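Local coordinates for protein acetylene hydratase (PDB 2E7Z) that catalyses the hydration of acetylene to acetaldehyde, using a tungsten-bis(molybdopterin guanine dinucleotide) cofactor and one [4Fe-4S] cluster, at residues A[335-341]-A[377-382]; A[51-57]-A[612-618]; A[1-5]-A[15-19]. All coordinates share one frame; numbering follows the deposited sequence. Where two conformers were deposited one is given.

Contact 1: residues A[335-341]-A[377-382]; sequences SKIQMHE and GVKYFH
Ser335, on the short helix 334-337, holds the irregular chain 377-382 that follows helix 369-376, so the contact joins a helix and its C-terminal turn to a strand-free loop in a DMSO reductase-family enzyme. His382 N donates to Ser335 OG at 2.8 Å with an N-H...O angle of 163°. A small hydroxyl suits this spot: OG also hydrogen-bonds Glu470, while CB sits tightly against Val378 CG1 (3.4 Å). Met339 leaves helical geometry with positive phi; Gln338 and His340, its neighbours in sequence, both point to the loop.

Gln338 reaches out extended beyond CG, and its amide lies across the His382 ring, the two planes at 90°. NE2 stands over the ring centre, 3.5 Å above the plane. With CG of His340 anti to its carbonyl carbon (chi1 -62°), the imidazole is placed so that NE2 donates to Gln338 OE1 at 2.7 Å, a bond that comes from above the carbonyl plane and fixes which way round the amide lies; Tyr362 OH pairs with ND1 of the same imidazole. A leucine at Gln338 would probably leave His340 NE2 without its acceptor and take the amide from over the His382 ring, so that the latter imidazole is less firmly set.

In the conformer given, Glu341 bends at chi2 to bring its carboxylate to the edge of the Tyr380 ring near CE2, and fully extended Lys379 spans the remaining gap to a salt bridge, NZ meeting the syn lone pair of Glu341 OE1 at 2.9 Å. Tyrosine suits its place by offering a broad face as well as this edge: the backbone direction of His340 puts CB over that face, a CH-pi contact 3.9 Å from the Tyr380 centroid.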
loop_
_atom_site.group_PDB
_atom_site.type_symbol
_atom_site.label_atom_id
_atom_site.label_comp_id
_atom_site.label_asym_id
_atom_site.label_seq_id
_atom_site.Cartn_x
_atom_site.Cartn_y
_atom_site.Cartn_z
ATOM N N SER A 335 -12.565 1.424 13.402
ATOM C CA SER A 335 -11.820 2.261 14.317
ATOM C C SER A 335 -12.277 2.089 15.748
ATOM O O SER A 335 -11.446 2.139 16.650
ATOM C CB SER A 335 -12.002 3.749 13.965
ATOM O OG SER A 335 -11.512 4.012 12.652
ATOM N N LYS A 336 -13.580 1.900 15.951
ATOM C CA LYS A 336 -14.117 1.763 17.307
ATOM C C LYS A 336 -13.775 0.385 17.879
ATOM O O LYS A 336 -13.419 0.252 19.043
ATOM C CB LYS A 336 -15.619 2.000 17.285
ATOM C CG LYS A 336 -15.992 3.388 16.770
ATOM C CD LYS A 336 -17.393 3.778 17.194
ATOM C CE LYS A 336 -17.489 5.280 17.413
ATOM N NZ LYS A 336 -16.495 5.746 18.410
ATOM N N ILE A 337 -13.848 -0.648 17.021
ATOM C CA ILE A 337 -13.480 -2.019 17.423
ATOM C C ILE A 337 -12.000 -2.059 17.839
ATOM O O ILE A 337 -11.632 -2.765 18.771
ATOM C CB ILE A 337 -13.835 -3.058 16.301
ATOM C CG1 ILE A 337 -15.356 -3.080 16.163
ATOM C CG2 ILE A 337 -13.291 -4.452 16.650
ATOM C CD1 ILE A 337 -15.871 -3.819 14.938
ATOM N N GLN A 338 -11.172 -1.265 17.177
ATOM C CA GLN A 338 -9.729 -1.241 17.468
ATOM C C GLN A 338 -9.361 -0.697 18.865
ATOM O O GLN A 338 -8.269 -0.964 19.338
ATOM C CB GLN A 338 -8.975 -0.458 16.399
ATOM C CG GLN A 338 -9.010 -1.136 15.050
ATOM C CD GLN A 338 -8.310 -0.362 13.958
ATOM O OE1 GLN A 338 -8.361 0.883 13.963
ATOM N NE2 GLN A 338 -7.678 -1.066 12.983
ATOM N N MET A 339 -10.244 0.093 19.502
ATOM C CA MET A 339 -10.037 0.543 20.901
ATOM C C MET A 339 -8.704 1.228 21.065
ATOM O O MET A 339 -7.987 0.979 22.042
ATOM C CB MET A 339 -10.134 -0.647 21.854
ATOM C CG MET A 339 -11.540 -1.113 22.030
ATOM S SD MET A 339 -11.693 -2.498 23.200
ATOM C CE MET A 339 -10.896 -1.852 24.687
ATOM N N HIS A 340 -8.388 2.145 20.144
ATOM C CA HIS A 340 -7.220 3.017 20.331
ATOM C C HIS A 340 -7.241 3.828 21.622
ATOM O O HIS A 340 -6.191 4.102 22.184
ATOM C CB HIS A 340 -7.074 3.960 19.144
ATOM C CG HIS A 340 -6.851 3.236 17.857
ATOM N ND1 HIS A 340 -5.668 2.593 17.558
ATOM C CD2 HIS A 340 -7.674 3.039 16.798
ATOM C CE1 HIS A 340 -5.770 2.030 16.362
ATOM N NE2 HIS A 340 -6.971 2.294 15.870
ATOM N N GLU A 341 -8.424 4.154 22.103
ATOM C CA GLU A 341 -8.424 4.949 23.327
ATOM C C GLU A 341 -7.901 4.149 24.510
ATOM O O GLU A 341 -7.309 4.753 25.419
ATOM C CB GLU A 341 -9.769 5.622 23.613
ATOM C CG GLU A 341 -9.706 6.583 24.785
ATOM C CD GLU A 341 -8.953 7.862 24.475
ATOM O OE1 GLU A 341 -9.397 8.603 23.586
ATOM O OE2 GLU A 341 -7.946 8.156 25.159
ATOM N N GLY A 377 -17.332 11.317 14.358
ATOM C CA GLY A 377 -17.759 10.661 15.581
ATOM C C GLY A 377 -16.781 9.596 16.045
ATOM O O GLY A 377 -17.115 8.739 16.855
ATOM N N VAL A 378 -15.561 9.662 15.516
ATOM C CA VAL A 378 -14.514 8.695 15.832
ATOM C C VAL A 378 -13.249 9.489 16.092
ATOM O O VAL A 378 -12.704 10.098 15.176
ATOM C CB VAL A 378 -14.301 7.688 14.668
ATOM C CG1 VAL A 378 -13.094 6.854 14.912
ATOM C CG2 VAL A 378 -15.519 6.785 14.538
ATOM N N LYS A 379 -12.793 9.485 17.339
ATOM C CA LYS A 379 -11.616 10.249 17.741
ATOM C C LYS A 379 -10.366 9.741 17.037
ATOM O O LYS A 379 -9.553 10.529 16.548
ATOM C CB LYS A 379 -11.415 10.167 19.246
ATOM C CG LYS A 379 -10.152 10.868 19.715
ATOM C CD LYS A 379 -10.094 10.906 21.223
ATOM C CE LYS A 379 -8.752 11.400 21.682
ATOM N NZ LYS A 379 -8.701 11.420 23.159
ATOM N N TYR A 380 -10.207 8.417 17.002
ATOM C CA TYR A 380 -9.081 7.782 16.335
ATOM C C TYR A 380 -9.586 7.148 15.039
ATOM O O TYR A 380 -9.960 5.978 15.020
ATOM C CB TYR A 380 -8.441 6.711 17.234
ATOM C CG TYR A 380 -7.801 7.296 18.465
ATOM C CD1 TYR A 380 -6.529 7.857 18.406
ATOM C CD2 TYR A 380 -8.479 7.305 19.688
ATOM C CE1 TYR A 380 -5.921 8.364 19.522
ATOM C CE2 TYR A 380 -7.882 7.850 20.826
ATOM C CZ TYR A 380 -6.600 8.380 20.722
ATOM O OH TYR A 380 -5.938 8.892 21.799
ATOM N N PHE A 381 -9.593 7.916 13.957
ATOM C CA PHE A 381 -10.168 7.510 12.689
ATOM C C PHE A 381 -9.047 6.780 11.993
ATOM O O PHE A 381 -8.091 7.375 11.523
ATOM C CB PHE A 381 -10.622 8.766 11.932
ATOM C CG PHE A 381 -11.081 8.537 10.519
ATOM C CD1 PHE A 381 -11.574 7.319 10.075
ATOM C CD2 PHE A 381 -11.070 9.611 9.619
ATOM C CE1 PHE A 381 -11.995 7.167 8.754
ATOM C CE2 PHE A 381 -11.507 9.468 8.303
ATOM C CZ PHE A 381 -11.981 8.243 7.870
ATOM N N HIS A 382 -9.159 5.450 11.959
ATOM C CA HIS A 382 -8.148 4.581 11.339
ATOM C C HIS A 382 -8.435 4.601 9.846
ATOM O O HIS A 382 -9.025 3.669 9.306
ATOM C CB HIS A 382 -8.253 3.171 11.907
ATOM C CG HIS A 382 -7.184 2.255 11.421
ATOM N ND1 HIS A 382 -7.355 1.446 10.318
ATOM C CD2 HIS A 382 -5.935 2.016 11.888
ATOM C CE1 HIS A 382 -6.260 0.718 10.150
ATOM N NE2 HIS A 382 -5.379 1.055 11.077
#

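Contact 2: residues A[51-57]-A[612-618]; sequences TIRTHKD and YHQPGIL
His55 and Pro615 are joined by the direct hydrogen bond of this contact: NE2 donates to Pro615 O at 2.7 Å, with the oxygen in the ring plane and the nitrogen on a carbonyl lone pair. CG of His55 stands anti to the backbone N (chi1 -160°), which carries the ring out to that oxygen. Across the ring, ND1 accepts from Asp57 N at 3.0 Å. Imidazole suits the place because its two nitrogens can play opposite roles, and the pair of bonds fixes the ring's rotation.

One water makes the second polar link. It donates to Thr51 OG1, which also bonds Asn48 O, and accepts from Leu618 N at 3.1 Å, near the start of helix 617-621.

These bonds tie the turn after helix 49-53 to the molybdopterin dinucleotide-binding domain, where Tyr612 lies about 6 Å from the iron-sulfur cluster by nearest side-chain approach and gives its OH to Ser8 O.

Apolar contacts complete the join. Gln614 CB rests over one face of the His55 ring, 3.7 Å from its centroid, a CH-pi contact. Branched Ile52 sends CG1 against Tyr612 CD1 at 3.8 Å, approaching the phenol ring obliquely, and the same CG1 lies 4.4 Å from Leu618 CD1.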
loop_
_atom_site.group_PDB
_atom_site.type_symbol
_atom_site.label_atom_id
_atom_site.label_comp_id
_atom_site.label_asym_id
_atom_site.label_seq_id
_atom_site.Cartn_x
_atom_site.Cartn_y
_atom_site.Cartn_z
ATOM N N THR A 51 -5.343 -22.628 -8.403
ATOM C CA THR A 51 -4.034 -23.314 -8.461
ATOM C C THR A 51 -3.152 -22.936 -7.265
ATOM O O THR A 51 -2.228 -23.672 -6.897
ATOM C CB THR A 51 -3.234 -23.029 -9.749
ATOM O OG1 THR A 51 -2.762 -21.678 -9.717
ATOM C CG2 THR A 51 -4.085 -23.266 -11.004
ATOM N N ILE A 52 -3.454 -21.778 -6.671
ATOM C CA ILE A 52 -2.803 -21.338 -5.440
ATOM C C ILE A 52 -3.521 -21.913 -4.222
ATOM O O ILE A 52 -2.876 -22.475 -3.324
ATOM C CB ILE A 52 -2.779 -19.816 -5.367
ATOM C CG1 ILE A 52 -2.102 -19.218 -6.619
ATOM C CG2 ILE A 52 -2.041 -19.355 -4.090
ATOM C CD1 ILE A 52 -0.656 -19.664 -6.888
ATOM N N ARG A 53 -4.860 -21.790 -4.193
ATOM C CA ARG A 53 -5.613 -22.381 -3.088
ATOM C C ARG A 53 -5.297 -23.879 -2.891
ATOM O O ARG A 53 -5.256 -24.372 -1.754
ATOM C CB ARG A 53 -7.120 -22.177 -3.273
ATOM C CG ARG A 53 -7.918 -22.619 -2.067
ATOM C CD ARG A 53 -9.382 -22.813 -2.411
ATOM N NE ARG A 53 -9.687 -24.162 -2.896
ATOM C CZ ARG A 53 -9.911 -25.208 -2.102
ATOM N NH1 ARG A 53 -9.839 -25.093 -0.777
ATOM N NH2 ARG A 53 -10.250 -26.375 -2.649
ATOM N N THR A 54 -5.101 -24.605 -3.999
ATOM C CA THR A 54 -4.858 -26.049 -3.926
ATOM C C THR A 54 -3.402 -26.431 -4.146
ATOM O O THR A 54 -3.102 -27.606 -4.367
ATOM C CB THR A 54 -5.761 -26.854 -4.913
ATOM O OG1 THR A 54 -5.423 -26.506 -6.258
ATOM C CG2 THR A 54 -7.217 -26.511 -4.664
ATOM N N HIS A 55 -2.499 -25.462 -4.123
ATOM C CA HIS A 55 -1.102 -25.733 -4.441
ATOM C C HIS A 55 -0.529 -26.767 -3.492
ATOM O O HIS A 55 -0.785 -26.707 -2.280
ATOM C CB HIS A 55 -0.260 -24.441 -4.396
ATOM C CG HIS A 55 1.005 -24.590 -5.167
ATOM N ND1 HIS A 55 2.123 -25.195 -4.641
ATOM C CD2 HIS A 55 1.303 -24.285 -6.449
ATOM C CE1 HIS A 55 3.059 -25.264 -5.575
ATOM N NE2 HIS A 55 2.596 -24.694 -6.671
ATOM N N LYS A 56 0.240 -27.731 -4.018
ATOM C CA LYS A 56 0.806 -28.766 -3.144
ATOM C C LYS A 56 1.718 -28.209 -2.061
ATOM O O LYS A 56 1.856 -28.821 -1.009
ATOM C CB LYS A 56 1.550 -29.850 -3.943
ATOM C CG LYS A 56 2.768 -29.347 -4.692
ATOM C CD LYS A 56 3.446 -30.449 -5.506
ATOM C CE LYS A 56 3.928 -31.606 -4.634
ATOM N NZ LYS A 56 5.086 -31.243 -3.762
ATOM N N ASP A 57 2.303 -27.026 -2.297
ATOM C CA ASP A 57 3.204 -26.411 -1.295
ATOM C C ASP A 57 2.496 -25.496 -0.316
ATOM O O ASP A 57 3.157 -24.883 0.537
ATOM C CB ASP A 57 4.364 -25.680 -1.974
ATOM C CG ASP A 57 5.214 -26.620 -2.820
ATOM O OD1 ASP A 57 5.400 -27.774 -2.380
ATOM O OD2 ASP A 57 5.680 -26.204 -3.904
ATOM N N TYR A 612 2.433 -15.733 -5.681
ATOM C CA TYR A 612 2.128 -16.591 -6.853
ATOM C C TYR A 612 3.368 -16.980 -7.648
ATOM O O TYR A 612 3.266 -17.366 -8.831
ATOM C CB TYR A 612 1.008 -16.035 -7.784
ATOM C CG TYR A 612 -0.068 -15.322 -7.034
ATOM C CD1 TYR A 612 -0.536 -15.819 -5.812
ATOM C CD2 TYR A 612 -0.577 -14.116 -7.512
ATOM C CE1 TYR A 612 -1.503 -15.110 -5.078
ATOM C CE2 TYR A 612 -1.526 -13.410 -6.809
ATOM C CZ TYR A 612 -1.974 -13.893 -5.577
ATOM O OH TYR A 612 -2.891 -13.156 -4.852
ATOM N N HIS A 613 4.538 -16.928 -7.010
ATOM C CA HIS A 613 5.754 -17.473 -7.645
ATOM C C HIS A 613 5.910 -18.998 -7.494
ATOM O O HIS A 613 6.863 -19.573 -8.027
ATOM C CB HIS A 613 7.005 -16.739 -7.129
ATOM C CG HIS A 613 7.008 -15.269 -7.406
ATOM N ND1 HIS A 613 6.768 -14.752 -8.665
ATOM C CD2 HIS A 613 7.284 -14.208 -6.606
ATOM C CE1 HIS A 613 6.846 -13.432 -8.613
ATOM N NE2 HIS A 613 7.177 -13.081 -7.383
ATOM N N GLN A 614 5.023 -19.647 -6.737
ATOM C CA GLN A 614 5.054 -21.114 -6.610
ATOM C C GLN A 614 4.957 -21.751 -8.014
ATOM O O GLN A 614 4.311 -21.166 -8.893
ATOM C CB GLN A 614 3.893 -21.581 -5.728
ATOM C CG GLN A 614 4.171 -21.440 -4.240
ATOM C CD GLN A 614 4.062 -19.980 -3.750
ATOM O OE1 GLN A 614 3.337 -19.145 -4.338
ATOM N NE2 GLN A 614 4.774 -19.674 -2.666
ATOM N N PRO A 615 5.620 -22.920 -8.242
ATOM C CA PRO A 615 5.526 -23.572 -9.544
ATOM C C PRO A 615 4.077 -23.693 -10.003
ATOM O O PRO A 615 3.226 -24.187 -9.263
ATOM C CB PRO A 615 6.144 -24.954 -9.293
ATOM C CG PRO A 615 7.187 -24.704 -8.258
ATOM C CD PRO A 615 6.532 -23.651 -7.338
ATOM N N GLY A 616 3.803 -23.227 -11.216
ATOM C CA GLY A 616 2.467 -23.331 -11.779
ATOM C C GLY A 616 2.285 -22.409 -12.949
ATOM O O GLY A 616 3.238 -21.734 -13.390
ATOM N N ILE A 617 1.051 -22.360 -13.444
ATOM C CA ILE A 617 0.702 -21.567 -14.622
ATOM C C ILE A 617 1.077 -20.094 -14.496
ATOM O O ILE A 617 1.609 -19.508 -15.439
ATOM C CB ILE A 617 -0.801 -21.775 -15.036
ATOM C CG1 ILE A 617 -1.131 -21.064 -16.359
ATOM C CG2 ILE A 617 -1.758 -21.403 -13.895
ATOM C CD1 ILE A 617 -2.404 -21.574 -17.037
ATOM N N LEU A 618 0.825 -19.493 -13.328
ATOM C CA LEU A 618 1.149 -18.088 -13.175
ATOM C C LEU A 618 2.665 -17.835 -13.207
ATOM O O LEU A 618 3.131 -16.911 -13.906
ATOM C CB LEU A 618 0.525 -17.549 -11.882
ATOM C CG LEU A 618 -1.009 -17.508 -11.902
ATOM C CD1 LEU A 618 -1.533 -17.153 -10.503
ATOM C CD2 LEU A 618 -1.525 -16.492 -12.912
HETATM O O HOH W 1 -0.075 -20.998 -10.746
#

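Contact 3: residues A[1-5]-A[15-19]; sequences KKHVV and VEAEV
Lys1 bends at chi2 and chi3 (-62°), folding its chain back across the neighbouring strand, while Glu16 stays extended beyond CG (chi2 -176°) and rises to meet it. NZ comes to 3.2 Å from Glu16 OE1 in a salt bridge, approaching from above the carboxylate plane. Ser31 OG bonds both NZ and OE1, so a second polar group holds the pair together. Lys1 lies opposite Glu18, yet its chain is long enough to reach back to Glu16, two residues earlier. On the way it passes alongside the Glu18 carboxylate, Lys1 CG 4.0 Å from Glu18 CD.

The backbones form a beta hairpin, strand 2-5 antiparallel to strand 14-19, at the edge of a three-stranded sheet whose third member is 25-29. Lys2 with Ala17 and Val4 with Val15 are hydrogen-bonded pairs; His3 with Glu16, between them, is a non-hydrogen-bonded one. Each of the bonded pairs makes two N-H...O bonds, from 2.8 Å for Lys2 N to Ala17 O to 2.9 Å for Val4 N to Val15 O. In the gaps, CA-H groups lean on carbonyls, as Glu16 CA does on Lys2 O at 3.2 Å.

Side chains alternate between the faces. His3 shares one with Glu16, but its ring leads away to bond Gln532 O through NE2. On the other face Val4 CG2 meets Ala17 CB at 3.9 Å, where a methyl side chain leaves room for the branched neighbour. Val15 lies on that face too, its side chain about 4 Å from the iron-sulfur cluster at nearest approach and equally near those of the cluster ligands Cys6 and Cys13.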
loop_
_atom_site.group_PDB
_atom_site.type_symbol
_atom_site.label_atom_id
_atom_site.label_comp_id
_atom_site.label_asym_id
_atom_site.label_seq_id
_atom_site.Cartn_x
_atom_site.Cartn_y
_atom_site.Cartn_z
ATOM N N LYS A 1 -23.503 -21.076 -8.125
ATOM C CA LYS A 1 -22.648 -19.873 -8.419
ATOM C C LYS A 1 -22.630 -18.871 -7.261
ATOM O O LYS A 1 -23.673 -18.512 -6.702
ATOM C CB LYS A 1 -23.102 -19.154 -9.691
ATOM C CG LYS A 1 -22.838 -19.920 -10.987
ATOM C CD LYS A 1 -22.379 -18.996 -12.123
ATOM C CE LYS A 1 -23.437 -17.951 -12.492
ATOM N NZ LYS A 1 -23.226 -17.392 -13.863
ATOM N N LYS A 2 -21.433 -18.416 -6.911
ATOM C CA LYS A 2 -21.261 -17.454 -5.828
ATOM C C LYS A 2 -20.697 -16.150 -6.388
ATOM O O LYS A 2 -19.956 -16.191 -7.384
ATOM C CB LYS A 2 -20.279 -18.029 -4.802
ATOM C CG LYS A 2 -20.750 -19.336 -4.124
ATOM C CD LYS A 2 -21.832 -19.081 -3.070
ATOM C CE LYS A 2 -22.660 -20.323 -2.712
ATOM N NZ LYS A 2 -21.842 -21.540 -2.571
ATOM N N HIS A 3 -21.035 -15.015 -5.770
ATOM C CA HIS A 3 -20.286 -13.766 -6.021
ATOM C C HIS A 3 -19.212 -13.654 -4.936
ATOM O O HIS A 3 -19.477 -13.887 -3.744
ATOM C CB HIS A 3 -21.181 -12.513 -6.117
ATOM C CG HIS A 3 -21.927 -12.163 -4.865
ATOM N ND1 HIS A 3 -21.442 -11.286 -3.914
ATOM C CD2 HIS A 3 -23.158 -12.534 -4.438
ATOM C CE1 HIS A 3 -22.330 -11.153 -2.943
ATOM N NE2 HIS A 3 -23.376 -11.904 -3.233
ATOM N N VAL A 4 -17.984 -13.345 -5.363
ATOM C CA VAL A 4 -16.831 -13.376 -4.459
ATOM C C VAL A 4 -15.988 -12.141 -4.737
ATOM O O VAL A 4 -15.763 -11.804 -5.910
ATOM C CB VAL A 4 -15.993 -14.684 -4.657
ATOM C CG1 VAL A 4 -14.985 -14.852 -3.538
ATOM C CG2 VAL A 4 -16.914 -15.904 -4.731
ATOM N N VAL A 5 -15.534 -11.471 -3.675
ATOM C CA VAL A 5 -14.544 -10.417 -3.854
ATOM C C VAL A 5 -13.162 -11.073 -4.097
ATOM O O VAL A 5 -12.644 -11.794 -3.228
ATOM C CB VAL A 5 -14.507 -9.474 -2.635
ATOM C CG1 VAL A 5 -13.341 -8.503 -2.782
ATOM C CG2 VAL A 5 -15.854 -8.743 -2.479
ATOM N N VAL A 15 -16.012 -11.139 -8.606
ATOM C CA VAL A 15 -16.031 -12.168 -9.633
ATOM C C VAL A 15 -17.102 -13.197 -9.290
ATOM O O VAL A 15 -17.753 -13.117 -8.240
ATOM C CB VAL A 15 -14.618 -12.853 -9.787
ATOM C CG1 VAL A 15 -13.538 -11.837 -10.173
ATOM C CG2 VAL A 15 -14.201 -13.566 -8.509
ATOM N N GLU A 16 -17.300 -14.153 -10.186
ATOM C CA GLU A 16 -18.186 -15.261 -9.901
ATOM C C GLU A 16 -17.340 -16.520 -9.767
ATOM O O GLU A 16 -16.309 -16.653 -10.424
ATOM C CB GLU A 16 -19.276 -15.390 -10.968
ATOM C CG GLU A 16 -20.435 -14.407 -10.725
ATOM C CD GLU A 16 -21.588 -14.565 -11.702
ATOM O OE1 GLU A 16 -21.337 -15.047 -12.823
ATOM O OE2 GLU A 16 -22.741 -14.195 -11.346
ATOM N N ALA A 17 -17.743 -17.409 -8.865
ATOM C CA ALA A 17 -17.038 -18.672 -8.673
ATOM C C ALA A 17 -18.024 -19.799 -8.574
ATOM O O ALA A 17 -19.138 -19.627 -8.068
ATOM C CB ALA A 17 -16.184 -18.635 -7.412
ATOM N N GLU A 18 -17.591 -20.961 -9.039
ATOM C CA GLU A 18 -18.397 -22.159 -8.945
ATOM C C GLU A 18 -17.503 -23.378 -8.786
ATOM O O GLU A 18 -16.491 -23.510 -9.474
ATOM C CB GLU A 18 -19.233 -22.318 -10.210
ATOM C CG GLU A 18 -20.289 -23.385 -10.084
ATOM C CD GLU A 18 -21.119 -23.542 -11.340
ATOM O OE1 GLU A 18 -20.684 -23.070 -12.425
ATOM O OE2 GLU A 18 -22.211 -24.144 -11.233
ATOM N N VAL A 19 -17.887 -24.262 -7.871
ATOM C CA VAL A 19 -17.194 -25.533 -7.693
ATOM C C VAL A 19 -17.676 -26.506 -8.758
ATOM O O VAL A 19 -18.873 -26.755 -8.883
ATOM C CB VAL A 19 -17.470 -26.126 -6.306
ATOM C CG1 VAL A 19 -16.631 -27.357 -6.068
ATOM C CG2 VAL A 19 -17.176 -25.097 -5.231
#

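In the fold
From the N terminus, contact 3 closes first: residues 1-5 pair with 15-19 in a hairpin whose connection carries three of the four cluster cysteines. Soon afterwards the chain enters 51-57, which opens the long loop of contact 2, completed only when 612-618 arrives more than 550 residues later. Contact 1 falls wholly within that span, a local closure between 335-341 and 377-382 around a span about half helical. Contacts 2 and 3 are neighbours, nearest atoms about 7 Å apart, and join the N-terminal cluster region internally and to the C-terminal cofactor-binding domain. Contact 1 lies remote, its centre 38 Å from that of contact 2 and 33 Å from that of contact 3.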